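Putative flavoprotein (Bacteroides eggerthii, PDB 4ICI) binds flavin mononucleotide in a flavodoxin-like fold and probably serves in electron transfer or a related redox reaction. Local coordinates at residues L101-R104 with I105-T108. Numbering follows the deposited sequence.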
loop_
_atom_site.group_PDB
_atom_site.type_symbol
_atom_site.label_atom_id
_atom_site.label_comp_id
_atom_site.label_asym_id
_atom_site.label_seq_id
_atom_site.Cartn_x
_atom_site.Cartn_y
_atom_site.Cartn_z
ATOM N N LEU A 101 10.704 -3.110 2.184
ATOM C CA LEU A 101 9.510 -3.468 2.929
ATOM C C LEU A 101 8.396 -2.444 2.719
ATOM O O LEU A 101 8.629 -1.338 2.249
ATOM C CB LEU A 101 9.817 -3.536 4.439
ATOM C CG LEU A 101 10.774 -4.628 4.907
ATOM C CD1 LEU A 101 11.239 -4.300 6.350
ATOM C CD2 LEU A 101 10.130 -6.020 4.791
ATOM N N ALA A 102 7.190 -2.821 3.106
ATOM C CA ALA A 102 6.118 -1.838 3.289
ATOM C C ALA A 102 6.414 -0.986 4.525
ATOM O O ALA A 102 6.806 -1.503 5.568
ATOM C CB ALA A 102 4.779 -2.519 3.477
ATOM N N PRO A 103 6.197 0.335 4.427
ATOM C CA PRO A 103 6.206 1.163 5.634
ATOM C C PRO A 103 5.271 0.617 6.697
ATOM O O PRO A 103 4.212 0.052 6.375
ATOM C CB PRO A 103 5.748 2.534 5.119
ATOM C CG PRO A 103 6.124 2.535 3.652
ATOM C CD PRO A 103 5.891 1.113 3.221
ATOM N N ARG A 104 5.652 0.792 7.965
ATOM C CA ARG A 104 4.868 0.218 9.051
ATOM C C ARG A 104 3.443 0.751 9.159
ATOM O O ARG A 104 2.582 0.075 9.709
ATOM C CB ARG A 104 5.595 0.352 10.377
ATOM C CG ARG A 104 7.035 -0.165 10.438
ATOM C CD ARG A 104 7.223 -1.554 9.993
ATOM N NE ARG A 104 8.588 -2.019 10.243
ATOM C CZ ARG A 104 9.058 -3.196 9.827
ATOM N NH1 ARG A 104 8.265 -4.022 9.141
ATOM N NH2 ARG A 104 10.281 -3.573 10.177
ATOM N N ILE A 105 3.178 1.934 8.606
ATOM C CA ILE A 105 1.797 2.419 8.588
ATOM C C ILE A 105 0.865 1.514 7.772
ATOM O O ILE A 105 -0.327 1.479 8.004
ATOM C CB ILE A 105 1.721 3.908 8.120
ATOM C CG1 ILE A 105 0.413 4.581 8.575
ATOM C CG2 ILE A 105 1.980 4.006 6.611
ATOM C CD1 ILE A 105 0.395 6.088 8.385
ATOM N N ILE A 106 1.433 0.739 6.846
ATOM C CA ILE A 106 0.642 -0.256 6.132
ATOM C C ILE A 106 0.150 -1.348 7.100
ATOM O O ILE A 106 -0.998 -1.786 7.014
ATOM C CB ILE A 106 1.418 -0.844 4.935
ATOM C CG1 ILE A 106 1.698 0.262 3.895
ATOM C CG2 ILE A 106 0.630 -1.994 4.310
ATOM C CD1 ILE A 106 0.457 1.085 3.389
ATOM N N ASN A 107 1.008 -1.751 8.024
ATOM C CA ASN A 107 0.586 -2.668 9.077
ATOM C C ASN A 107 -0.520 -2.034 9.944
ATOM O O ASN A 107 -1.502 -2.688 10.313
ATOM C CB ASN A 107 1.762 -3.099 9.956
ATOM C CG ASN A 107 2.891 -3.737 9.163
ATOM O OD1 ASN A 107 3.769 -3.040 8.629
ATOM N ND2 ASN A 107 2.876 -5.068 9.073
ATOM N N THR A 108 -0.370 -0.744 10.287
ATOM C CA THR A 108 -1.437 -0.076 11.047
ATOM C C THR A 108 -2.767 -0.134 10.283
ATOM O O THR A 108 -3.816 -0.457 10.866
ATOM C CB THR A 108 -1.106 1.387 11.343
ATOM O OG1 THR A 108 0.232 1.446 11.850
ATOM C CG2 THR A 108 -2.121 2.005 12.306
HETATM O O HOH W 1 6.069 -3.354 7.356
#
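The first turn of helix 104-112, entered from the loop that follows strand 90-96, is where Pro103 and Arg104 meet Ile106, Asn107 and Thr108. The amide N of Ile106 bonds to Pro103 O (2.9 Å), reaching it from above the carbonyl plane, an i to i+3 bond that closes the turn at the N-terminus of the helix. Thr108 N then donates to Arg104 O, 3.1 Å away and in the carbonyl plane, an i to i+4 bond.

Arg104 and Asn107 run alongside each other in the same direction, their guanidinium and amide planes 57° apart. Both have CG anti to the carbonyl carbon (chi1 -52° and -57°), and the arginine chain then bends at chi2, carrying CD to 4.0 Å from Asn107 OD1. No direct bond joins the two polar ends; a water does so instead. It accepts from Arg104 NH1 (2.9 Å) and donates to Asn107 OD1 (2.6 Å) and to Ala102 O (2.7 Å), tying the loop carbonyl to the helix turn. Arg104 NE and NH2 go on to the carbonyls of Glu68 and Met69, so that two backbone carbonyls and the water hold the guanidinium; Asn107 ND2 bonds to the hydroxyl of Tyr142 and Thr108 OG1 to Pro76 O, and the amide, gripped at both ends, is limited in its rotation.

On the apolar side Ala102 CB rests against Ile106 CB at 4.0 Å, and Pro103 CD approaches Ile106 CG1; Ile106 also touches Ile93 and Tyr95 of strand 90-96. The side chain of Pro103 lies about 8 Å from the bound flavin mononucleotide. This is a beta-alpha connection of the flavodoxin-like fold, in which a loop near the flavin turns into a helix packed on the parallel sheet.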